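Local coordinates for protein manganese-containing pseudocatalase (Thermus thermophilus, PDB 2V8T) that probably breaks down hydrogen peroxide into water and oxygen as a catalase, using a pair of manganese ions in each subunit, at residues A28-G31 and E36-T39; R242-I247 and V259-G264; R164-T169 and I218-K223. One frame throughout, in Å; residues are numbered along the deposited sequence.

How the interactions relate
Of the three contacts, interaction 1 is the one that holds a manganese ligand, Glu36, at the start of helix 36-49. Interaction 3 lies away from the metal, with its centre about 17 Å from that of interaction 1, yet the two touch: Leu29 CD2 packs against Val165 CG2 at 3.9 Å, joining helix 28-31 to the C-terminal end of helix 144-166. Interaction 2 stands apart, its centre about 25 Å from that of interaction 1 and about 28 Å from that of interaction 3. Its Leu244 side chain lies about 13 Å from a manganese ion and close to Asp61, a predicted calcium ligand. Interactions 1 and 2 both reach the second subunit.

Interaction 1 of 3, residues A28-G31 and E36-T39; sequences ALLG and EMST. With MN (manganese (II) ion), chain C.
Glu36 OE2 is held by the manganese ion at 2.3 Å and by a hydrogen bond with Lys162 NZ, while the backbone N of the same residue reaches across to Leu29 O at 2.9 Å. With OE1 also on the metal at 2.2 Å, the carboxylate is a bidentate clamp; two waters, Glu70 and His73 also bind the ion. The chain bends at chi2 (-74°), which carries the carboxylate off from helix 28-31 and onto manganese, while CG stays near Leu29 O.

The two backbone bonds differ in approach. Glu36 N lies well above the carbonyl plane of Leu29, whereas Met37 N meets Leu30 O at 3.0 Å within that carbonyl's plane, with a C=O...N angle of 157°. Both acceptors belong to the short helix 28-31, and the bonds join it to the first turn of helix 36-49. Alongside the second bond, Met37 CG sits 3.2 Å from Leu30 O and 4.4 Å from Leu30 CD1. Tyr45 of the second subunit packs on both Leu30 and Met37, and helix 57-85 lies against Leu30.

In this ferritin-like helical bundle, the first-turn amide of a metal-binding residue is thus held by a hydrogen bond to Leu29 O. Together with the Lys162 bond, it probably helps to hold the Glu36 carboxylate on manganese.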
ATOM      1  N   ALA A  28      -5.877  15.835   6.464  1.00  6.34           N
ATOM      2  CA  ALA A  28      -6.240  14.741   7.361  1.00  6.62           C
ATOM      3  C   ALA A  28      -7.747  14.573   7.495  1.00  6.32           C
ATOM      4  O   ALA A  28      -8.252  13.467   7.696  1.00  7.33           O
ATOM      5  CB  ALA A  28      -5.656  14.960   8.768  1.00  7.65           C
ATOM      6  N   LEU A  29      -8.456  15.695   7.428  1.00  6.37           N
ATOM      7  CA  LEU A  29      -9.896  15.750   7.608  1.00  6.66           C
ATOM      8  C   LEU A  29     -10.659  15.390   6.338  1.00  6.81           C
ATOM      9  O   LEU A  29     -11.885  15.291   6.358  1.00  7.71           O
ATOM     10  CB  LEU A  29     -10.327  17.142   8.100  1.00  6.94           C
ATOM     11  CG  LEU A  29      -9.516  17.667   9.299  1.00  7.19           C
ATOM     12  CD1 LEU A  29     -10.100  19.005   9.741  1.00  8.28           C
ATOM     13  CD2 LEU A  29      -9.479  16.660  10.446  1.00  8.55           C
ATOM     14  N   LEU A  30      -9.922  15.196   5.225  1.00  7.20           N
ATOM     15  CA  LEU A  30     -10.516  14.822   3.950  1.00  7.62           C
ATOM     16  C   LEU A  30     -10.234  13.330   3.679  1.00  7.29           C
ATOM     17  O   LEU A  30     -11.125  12.503   3.655  1.00  8.16           O
ATOM     18  CB  LEU A  30     -10.031  15.718   2.829  1.00  7.74           C
ATOM     19  CG  LEU A  30     -10.639  15.442   1.458  1.00  7.97           C
ATOM     20  CD1 LEU A  30     -12.185  15.387   1.493  1.00  9.46           C
ATOM     21  CD2 LEU A  30     -10.160  16.507   0.471  1.00  9.82           C
ATOM     22  N   GLY A  31      -8.937  12.991   3.463  1.00  7.24           N
ATOM     23  CA  GLY A  31      -8.539  11.667   3.020  1.00  7.48           C
ATOM     24  C   GLY A  31      -7.783  10.840   4.036  1.00  7.85           C
ATOM     25  O   GLY A  31      -7.339   9.744   3.670  1.00  8.62           O
ATOM     26  N   GLU A  36     -13.393  12.865   6.276  1.00  6.81           N
ATOM     27  CA  GLU A  36     -14.768  12.833   5.763  1.00  6.58           C
ATOM     28  C   GLU A  36     -14.935  11.779   4.705  1.00  6.67           C
ATOM     29  O   GLU A  36     -16.041  11.236   4.529  1.00  7.15           O
ATOM     30  CB  GLU A  36     -15.153  14.222   5.249  0.75  7.24           C
ATOM     31  CG  GLU A  36     -15.322  15.228   6.401  0.75  7.89           C
ATOM     32  CD  GLU A  36     -16.563  15.028   7.193  0.75  7.25           C
ATOM     33  OE1 GLU A  36     -17.419  14.202   6.820  0.75  8.02           O
ATOM     34  OE2 GLU A  36     -16.757  15.689   8.269  0.75  8.49           O
ATOM     35  N   MET A  37     -13.888  11.435   3.938  1.00  6.52           N
ATOM     36  CA  MET A  37     -14.009  10.299   3.024  1.00  6.72           C
ATOM     37  C   MET A  37     -14.381   9.028   3.768  1.00  6.41           C
ATOM     38  O   MET A  37     -15.107   8.192   3.245  1.00  6.84           O
ATOM     39  CB  MET A  37     -12.724  10.063   2.228  0.70  7.08           C
ATOM     40  CG  MET A  37     -12.457  11.008   1.152  0.70  7.45           C
ATOM     41  SD  MET A  37     -13.531  10.715  -0.308  0.70  8.58           S
ATOM     42  CE  MET A  37     -12.846   9.192  -0.970  0.70 11.24           C
ATOM     43  N   SER A  38     -13.799   8.838   4.951  1.00  6.77           N
ATOM     44  CA  SER A  38     -14.073   7.640   5.714  1.00  6.62           C
ATOM     45  C   SER A  38     -15.485   7.615   6.266  1.00  6.74           C
ATOM     46  O   SER A  38     -16.151   6.576   6.162  1.00  7.32           O
ATOM     47  CB  SER A  38     -13.075   7.455   6.840  1.00  7.03           C
ATOM     48  OG  SER A  38     -11.823   7.153   6.254  1.00  7.90           O
ATOM     49  N   THR A  39     -15.949   8.680   6.877  1.00  6.77           N
ATOM     50  CA  THR A  39     -17.343   8.654   7.368  1.00  7.24           C
ATOM     51  C   THR A  39     -18.308   8.495   6.203  1.00  6.95           C
ATOM     52  O   THR A  39     -19.205   7.640   6.243  1.00  7.10           O
ATOM     53  CB  THR A  39     -17.617   9.842   8.268  1.00  7.90           C
ATOM     54  OG1 THR A  39     -17.276  11.003   7.534  1.00  8.44           O
ATOM     55  CG2 THR A  39     -16.834   9.756   9.559  1.00 10.60           C
TER
HETATM   56 MN    MN C1303     -18.831  14.755   8.368  1.00  7.51          MN
HETATM   57  O   HOH W   1     -18.451  12.940   9.295  0.25  7.17           O
HETATM   58  O   HOH W   2     -18.134  16.099  10.009  0.25 11.64           O

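Interaction 2 of 3, residues R242-I247 and V259-G264; sequences RDLGLI and VVVVDG
Gly245 and Val261 bring their CA atoms to 6.1 Å, the loop passing over strand 260-263 without a direct hydrogen bond between the segments. The loop belongs to the connection between strand 232-235 and its parallel partner 260-263, and it lies over a face of this small two-stranded sheet, where Leu244 touches both Leu233 on one strand and Val261 on the other.

Val261 makes its contact through one methyl, CG2. Anti to the carbonyl carbon and beside the backbone N (chi1 177°), CG2 meets the backbone of Gly245, 3.6 Å from Gly245 N and 3.7 Å from Gly245 CA. The same CG2 meets Leu244 CB at 4.0 Å. Leu244 also reaches Asp61 and Asn65 of helix 57-85, and thereby joins the sheet to a bundle helix beside the predicted calcium ligand Asp61.

Farther along, Arg242 and Asp263 communicate through water. Two waters lie at the edge of the guanidinium, in its plane; one accepts from NH2 and donates to Asp263 OD2 at 2.6 Å, the other accepts from NH1 and donates weakly to the same oxygen. Arg242 NH1 and Asp263 OD2 themselves remain 4.6 Å apart. Each residue also has a direct salt bridge, Arg242 with Glu239 and Asp263 with Arg235.

The contact therefore combines an apolar methyl-on-backbone centre with a solvent-mediated charge pair, whose attraction is probably softened by the intervening waters.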
ATOM      1  N   ARG A 242     -38.225   9.293   5.807  1.00 10.18           N
ATOM      2  CA  ARG A 242     -39.150  10.089   6.575  1.00 10.70           C
ATOM      3  C   ARG A 242     -39.319   9.625   8.032  1.00 10.46           C
ATOM      4  O   ARG A 242     -40.103  10.279   8.764  1.00 12.16           O
ATOM      5  CB  ARG A 242     -40.480  10.197   5.876  1.00 12.14           C
ATOM      6  CG  ARG A 242     -40.397  11.077   4.594  1.00 13.44           C
ATOM      7  CD  ARG A 242     -41.740  11.239   3.980  1.00 16.48           C
ATOM      8  NE  ARG A 242     -41.746  12.203   2.875  1.00 15.98           N
ATOM      9  CZ  ARG A 242     -41.741  13.540   2.995  1.00 15.92           C
ATOM     10  NH1 ARG A 242     -41.668  14.129   4.158  1.00 19.78           N
ATOM     11  NH2 ARG A 242     -41.788  14.317   1.916  1.00 17.35           N
ATOM     12  N   ASP A 243     -38.581   8.600   8.474  1.00 10.42           N
ATOM     13  CA  ASP A 243     -38.729   8.075   9.843  1.00 10.00           C
ATOM     14  C   ASP A 243     -37.530   8.423  10.720  1.00  9.58           C
ATOM     15  O   ASP A 243     -37.339   7.790  11.749  1.00 10.11           O
ATOM     16  CB  ASP A 243     -38.994   6.590   9.818  1.00 10.74           C
ATOM     17  CG  ASP A 243     -40.280   6.238   9.117  1.00 11.79           C
ATOM     18  OD1 ASP A 243     -41.257   6.983   9.249  1.00 14.46           O
ATOM     19  OD2 ASP A 243     -40.332   5.175   8.436  1.00 13.09           O
ATOM     20  N   LEU A 244     -36.772   9.457  10.356  1.00  9.62           N
ATOM     21  CA  LEU A 244     -35.617   9.812  11.175  1.00  9.14           C
ATOM     22  C   LEU A 244     -35.983  10.174  12.605  1.00  8.93           C
ATOM     23  O   LEU A 244     -35.194   9.961  13.521  1.00  9.97           O
ATOM     24  CB  LEU A 244     -34.845  10.970  10.530  1.00  8.81           C
ATOM     25  CG  LEU A 244     -34.217  10.655   9.173  1.00  9.16           C
ATOM     26  CD1 LEU A 244     -33.778  11.930   8.493  1.00 10.38           C
ATOM     27  CD2 LEU A 244     -33.037   9.685   9.309  1.00 10.03           C
ATOM     28  N   GLY A 245     -37.149  10.801  12.781  1.00  9.14           N
ATOM     29  CA  GLY A 245     -37.559  11.263  14.121  1.00  9.87           C
ATOM     30  C   GLY A 245     -37.898  10.153  15.060  1.00  9.61           C
ATOM     31  O   GLY A 245     -38.090  10.425  16.240  1.00 11.26           O
ATOM     32  N   LEU A 246     -37.948   8.908  14.619  1.00  9.35           N
ATOM     33  CA  LEU A 246     -38.161   7.803  15.540  1.00  9.89           C
ATOM     34  C   LEU A 246     -36.943   7.553  16.436  1.00  9.76           C
ATOM     35  O   LEU A 246     -37.065   7.009  17.532  1.00 12.49           O
ATOM     36  CB  LEU A 246     -38.549   6.532  14.797  1.00 10.62           C
ATOM     37  CG  LEU A 246     -39.860   6.643  14.007  1.00 12.56           C
ATOM     38  CD1 LEU A 246     -40.130   5.298  13.305  1.00 16.34           C
ATOM     39  CD2 LEU A 246     -41.028   7.131  14.887  1.00 16.63           C
ATOM     40  N   ILE A 247     -35.749   7.907  15.910  1.00  9.24           N
ATOM     41  CA  ILE A 247     -34.493   7.817  16.651  1.00  9.34           C
ATOM     42  C   ILE A 247     -34.020   9.201  17.044  1.00  8.71           C
ATOM     43  O   ILE A 247     -33.527   9.414  18.162  1.00  9.20           O
ATOM     44  CB  ILE A 247     -33.417   7.060  15.835  1.00  9.81           C
ATOM     45  CG1 ILE A 247     -33.835   5.625  15.562  1.00 12.21           C
ATOM     46  CG2 ILE A 247     -32.058   7.145  16.534  1.00 11.40           C
ATOM     47  CD1 ILE A 247     -32.982   4.938  14.481  1.00 14.19           C
ATOM     48  N   VAL A 259     -34.170  17.774  20.197  1.00  9.84           N
ATOM     49  CA  VAL A 259     -33.624  17.768  18.847  1.00  9.40           C
ATOM     50  C   VAL A 259     -34.744  17.698  17.818  1.00 10.38           C
ATOM     51  O   VAL A 259     -35.864  17.307  18.152  1.00 15.43           O
ATOM     52  CB  VAL A 259     -32.588  16.633  18.670  1.00  9.58           C
ATOM     53  CG1 VAL A 259     -31.455  16.811  19.696  1.00 11.16           C
ATOM     54  CG2 VAL A 259     -33.197  15.260  18.697  1.00 11.80           C
ATOM     55  N   VAL A 260     -34.436  18.048  16.578  1.00  9.26           N
ATOM     56  CA  VAL A 260     -35.436  18.142  15.527  1.00 11.61           C
ATOM     57  C   VAL A 260     -34.951  17.621  14.222  1.00  9.31           C
ATOM     58  O   VAL A 260     -33.759  17.754  13.860  1.00  8.94           O
ATOM     59  CB  VAL A 260     -36.095  19.415  15.397  0.50 12.13           C
ATOM     60  CG1 VAL A 260     -36.756  19.825  16.735  0.50 13.48           C
ATOM     61  CG2 VAL A 260     -35.051  20.344  15.028  0.50  8.35           C
ATOM     62  N   VAL A 261     -35.876  17.054  13.456  1.00  9.47           N
ATOM     63  CA  VAL A 261     -35.635  16.698  12.061  1.00  8.84           C
ATOM     64  C   VAL A 261     -36.038  17.903  11.205  1.00  9.10           C
ATOM     65  O   VAL A 261     -37.145  18.462  11.390  1.00 11.80           O
ATOM     66  CB  VAL A 261     -36.446  15.458  11.663  1.00 10.07           C
ATOM     67  CG1 VAL A 261     -36.226  15.143  10.147  1.00 12.12           C
ATOM     68  CG2 VAL A 261     -36.009  14.252  12.527  1.00 12.04           C
ATOM     69  N   VAL A 262     -35.187  18.314  10.311  1.00  8.53           N
ATOM     70  CA  VAL A 262     -35.441  19.398   9.376  1.00  8.83           C
ATOM     71  C   VAL A 262     -35.681  18.813   7.996  1.00  8.78           C
ATOM     72  O   VAL A 262     -34.887  18.013   7.512  1.00 10.02           O
ATOM     73  CB  VAL A 262     -34.270  20.418   9.351  1.00  9.61           C
ATOM     74  CG1 VAL A 262     -34.544  21.531   8.347  1.00 11.06           C
ATOM     75  CG2 VAL A 262     -33.988  20.962  10.722  1.00 11.87           C
ATOM     76  N   ASP A 263     -36.798  19.183   7.379  1.00  9.51           N
ATOM     77  CA  ASP A 263     -37.122  18.714   6.037  1.00 10.62           C
ATOM     78  C   ASP A 263     -36.187  19.437   5.046  1.00 10.97           C
ATOM     79  O   ASP A 263     -36.222  20.692   4.925  1.00 14.16           O
ATOM     80  CB  ASP A 263     -38.601  19.020   5.725  1.00 12.78           C
ATOM     81  CG  ASP A 263     -39.107  18.392   4.474  1.00 14.79           C
ATOM     82  OD1 ASP A 263     -38.339  17.737   3.764  1.00 16.11           O
ATOM     83  OD2 ASP A 263     -40.339  18.551   4.198  1.00 21.58           O
ATOM     84  N   GLY A 264     -35.400  18.709   4.309  1.00 10.16           N
ATOM     85  CA  GLY A 264     -34.571  19.268   3.304  1.00 10.19           C
ATOM     86  C   GLY A 264     -33.216  19.730   3.806  1.00 10.02           C
ATOM     87  O   GLY A 264     -32.955  19.796   4.989  1.00 11.34           O
TER
HETATM   88  O   HOH W   3     -41.383  17.330   2.133  1.00 30.50           O
HETATM   89  O   HOH W   4     -41.617  16.667   5.654  1.00 49.04           O

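Interaction 3 of 3, residues R164-T169 and I218-K223; sequences RVYEMT and IPEAKK
Tyr166, near the C-terminal end of helix 144-166 of the ferritin-like bundle, meets the start of helix 219-226 in two ways, through a CH-pi contact over its ring and a hydrogen bond from its hydroxyl. Ile218 CG2 covers one face, 3.8 Å from the ring centroid and shifted toward the rim, so that its closest ring atom is CZ at 3.5 Å. At the ring edge, Tyr166 OH donates to Glu220 OE1 over 2.7 Å, meeting the syn lone pair of that oxygen, on the side of the other carboxylate oxygen. The ring and carboxylate planes are turned 60° against each other.

These groups are set in place by their chains. Tyr166 directs CG opposite its own backbone N (chi1 -179°), extending the ring from the helix to the other segment. Glu220 instead folds at chi2 (79°), which turns its carboxylate back to the hydroxyl, and Arg175 of helix 172-200 forms a salt bridge with its second oxygen. A phenylalanine in place of Tyr166 would probably leave Glu220 OE1 without its donor and its carboxylate held mainly by Arg175.

Farther out, the ring also touches Ile178 of helix 172-200 and Pro99 of the third subunit, which puts this junction of helix ends next to a subunit interface. Ile218 occupies the N-cap position, and its carbonyl O receives Lys222 N at 2.9 Å in the first helical turn. Beside the hydroxyl bond, Pro219 CD approaches Tyr166 OH to 3.5 Å.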
ATOM      1  N   ARG A 164      -7.797  18.667  16.798  1.00  6.75           N
ATOM      2  CA  ARG A 164      -6.337  18.837  16.742  1.00  6.94           C
ATOM      3  C   ARG A 164      -5.913  19.691  15.549  1.00  6.93           C
ATOM      4  O   ARG A 164      -5.062  20.562  15.684  1.00  7.67           O
ATOM      5  CB  ARG A 164      -5.662  17.465  16.718  1.00  7.10           C
ATOM      6  CG  ARG A 164      -5.813  16.749  18.057  1.00  7.41           C
ATOM      7  CD  ARG A 164      -5.439  15.268  17.957  1.00  7.43           C
ATOM      8  NE  ARG A 164      -5.540  14.654  19.278  1.00  7.94           N
ATOM      9  CZ  ARG A 164      -5.303  13.367  19.511  1.00  7.42           C
ATOM     10  NH1 ARG A 164      -5.134  12.516  18.527  1.00  8.92           N
ATOM     11  NH2 ARG A 164      -5.333  12.947  20.765  1.00  9.26           N
ATOM     12  N   VAL A 165      -6.540  19.488  14.372  1.00  6.87           N
ATOM     13  CA  VAL A 165      -6.202  20.323  13.230  1.00  7.14           C
ATOM     14  C   VAL A 165      -6.614  21.766  13.511  1.00  7.23           C
ATOM     15  O   VAL A 165      -5.901  22.718  13.149  1.00  7.88           O
ATOM     16  CB  VAL A 165      -6.835  19.773  11.947  1.00  7.67           C
ATOM     17  CG1 VAL A 165      -6.666  20.744  10.775  1.00  8.23           C
ATOM     18  CG2 VAL A 165      -6.191  18.427  11.582  1.00  8.38           C
ATOM     19  N   TYR A 166      -7.773  21.993  14.149  1.00  7.36           N
ATOM     20  CA  TYR A 166      -8.185  23.330  14.537  1.00  7.58           C
ATOM     21  C   TYR A 166      -7.104  24.032  15.329  1.00  7.86           C
ATOM     22  O   TYR A 166      -6.828  25.225  15.178  1.00  9.03           O
ATOM     23  CB  TYR A 166      -9.489  23.245  15.356  1.00  8.17           C
ATOM     24  CG  TYR A 166     -10.003  24.581  15.793  1.00  8.33           C
ATOM     25  CD1 TYR A 166      -9.592  25.131  16.979  1.00 10.25           C
ATOM     26  CD2 TYR A 166     -10.964  25.281  15.050  1.00  8.75           C
ATOM     27  CE1 TYR A 166     -10.070  26.361  17.399  1.00 11.22           C
ATOM     28  CE2 TYR A 166     -11.456  26.493  15.454  1.00  9.40           C
ATOM     29  CZ  TYR A 166     -10.984  27.038  16.642  1.00 10.62           C
ATOM     30  OH  TYR A 166     -11.447  28.263  17.116  1.00 13.05           O
ATOM     31  N   GLU A 167      -6.472  23.283  16.252  1.00  7.59           N
ATOM     32  CA  GLU A 167      -5.428  23.808  17.105  1.00  7.95           C
ATOM     33  C   GLU A 167      -4.101  24.073  16.392  1.00  8.25           C
ATOM     34  O   GLU A 167      -3.199  24.685  16.986  1.00  8.75           O
ATOM     35  CB  GLU A 167      -5.216  22.874  18.290  1.00  8.35           C
ATOM     36  CG  GLU A 167      -6.420  22.861  19.239  1.00  8.26           C
ATOM     37  CD  GLU A 167      -6.145  21.970  20.398  1.00  8.68           C
ATOM     38  OE1 GLU A 167      -5.859  20.750  20.058  1.00  9.66           O
ATOM     39  OE2 GLU A 167      -6.187  22.331  21.566  1.00 10.32           O
ATOM     40  N   MET A 168      -3.978  23.616  15.129  1.00  8.41           N
ATOM     41  CA  MET A 168      -2.806  23.847  14.308  1.00  8.99           C
ATOM     42  C   MET A 168      -2.970  25.042  13.364  1.00  9.73           C
ATOM     43  O   MET A 168      -1.958  25.546  12.884  1.00 12.11           O
ATOM     44  CB  MET A 168      -2.492  22.561  13.479  0.50  9.64           C
ATOM     45  CG  MET A 168      -2.156  21.356  14.329  0.50  9.00           C
ATOM     46  SD  MET A 168      -2.198  19.756  13.410  0.50  9.44           S
ATOM     47  CE  MET A 168      -0.837  20.005  12.192  0.50 10.44           C
ATOM     48  N   THR A 169      -4.197  25.375  12.997  1.00 11.13           N
ATOM     49  CA  THR A 169      -4.469  26.255  11.863  1.00 12.71           C
ATOM     50  C   THR A 169      -5.249  27.452  12.392  1.00 13.34           C
ATOM     51  O   THR A 169      -6.346  27.285  12.866  1.00 18.82           O
ATOM     52  CB  THR A 169      -5.259  25.522  10.701  1.00 14.17           C
ATOM     53  OG1 THR A 169      -6.477  24.986  11.199  1.00 17.78           O
ATOM     54  CG2 THR A 169      -4.367  24.404  10.059  1.00 16.08           C
ATOM     55  N   ILE A 218     -14.907  26.115  21.431  1.00 10.72           N
ATOM     56  CA  ILE A 218     -14.377  26.406  20.120  1.00 10.08           C
ATOM     57  C   ILE A 218     -15.297  27.532  19.564  1.00  9.86           C
ATOM     58  O   ILE A 218     -16.464  27.280  19.299  1.00 10.00           O
ATOM     59  CB  ILE A 218     -14.467  25.164  19.220  1.00  9.99           C
ATOM     60  CG1 ILE A 218     -13.723  23.963  19.855  1.00 11.48           C
ATOM     61  CG2 ILE A 218     -13.955  25.523  17.818  1.00 11.22           C
ATOM     62  CD1 ILE A 218     -12.243  24.225  20.155  1.00 13.93           C
ATOM     63  N   PRO A 219     -14.793  28.762  19.429  1.00 10.74           N
ATOM     64  CA  PRO A 219     -15.711  29.889  19.156  1.00 10.77           C
ATOM     65  C   PRO A 219     -16.618  29.702  17.929  1.00 10.00           C
ATOM     66  O   PRO A 219     -17.804  30.033  17.977  1.00 10.09           O
ATOM     67  CB  PRO A 219     -14.764  31.076  19.023  1.00 13.68           C
ATOM     68  CG  PRO A 219     -13.576  30.724  19.754  1.00 16.17           C
ATOM     69  CD  PRO A 219     -13.434  29.242  19.778  1.00 11.84           C
ATOM     70  N   GLU A 220     -16.080  29.156  16.838  1.00  9.67           N
ATOM     71  CA  GLU A 220     -16.912  28.996  15.653  1.00  9.57           C
ATOM     72  C   GLU A 220     -17.994  27.957  15.880  1.00  9.84           C
ATOM     73  O   GLU A 220     -19.141  28.101  15.404  1.00 10.66           O
ATOM     74  CB  GLU A 220     -16.031  28.647  14.457  1.00 10.52           C
ATOM     75  CG  GLU A 220     -15.093  29.760  14.013  1.00 11.28           C
ATOM     76  CD  GLU A 220     -13.855  29.939  14.830  1.00 11.88           C
ATOM     77  OE1 GLU A 220     -13.546  29.089  15.725  1.00 12.61           O
ATOM     78  OE2 GLU A 220     -13.174  30.980  14.623  1.00 14.54           O
ATOM     79  N   ALA A 221     -17.657  26.863  16.603  1.00  8.90           N
ATOM     80  CA  ALA A 221     -18.657  25.876  16.919  1.00  8.53           C
ATOM     81  C   ALA A 221     -19.739  26.452  17.837  1.00  8.78           C
ATOM     82  O   ALA A 221     -20.917  26.174  17.653  1.00  9.50           O
ATOM     83  CB  ALA A 221     -18.039  24.644  17.588  1.00  9.03           C
ATOM     84  N   LYS A 222     -19.321  27.271  18.815  1.00  9.20           N
ATOM     85  CA  LYS A 222     -20.275  27.903  19.712  1.00  9.11           C
ATOM     86  C   LYS A 222     -21.288  28.730  18.886  1.00  9.26           C
ATOM     87  O   LYS A 222     -22.484  28.714  19.163  1.00 10.10           O
ATOM     88  CB  LYS A 222     -19.537  28.728  20.747  0.80 11.13           C
ATOM     89  CG  LYS A 222     -20.421  29.177  21.882  0.80 14.49           C
ATOM     90  CD  LYS A 222     -21.023  30.471  21.708  0.80 22.16           C
ATOM     91  CE  LYS A 222     -21.692  30.946  23.058  0.80 22.84           C
ATOM     92  NZ  LYS A 222     -22.158  32.293  22.688  0.80 23.97           N
ATOM     93  N   LYS A 223     -20.804  29.490  17.898  1.00  9.32           N
ATOM     94  CA  LYS A 223     -21.721  30.262  17.063  1.00  8.92           C
ATOM     95  C   LYS A 223     -22.755  29.364  16.379  1.00  8.29           C
ATOM     96  O   LYS A 223     -23.957  29.654  16.376  1.00  8.72           O
ATOM     97  CB  LYS A 223     -20.950  31.054  16.035  0.70 10.42           C
ATOM     98  CG  LYS A 223     -21.833  31.912  15.108  0.70 11.34           C
ATOM     99  CD  LYS A 223     -21.114  32.535  13.916  0.70 14.38           C
ATOM    100  CE  LYS A 223     -20.534  31.534  12.909  0.70 19.14           C
ATOM    101  NZ  LYS A 223     -19.552  32.150  11.996  0.70 22.58           N
TER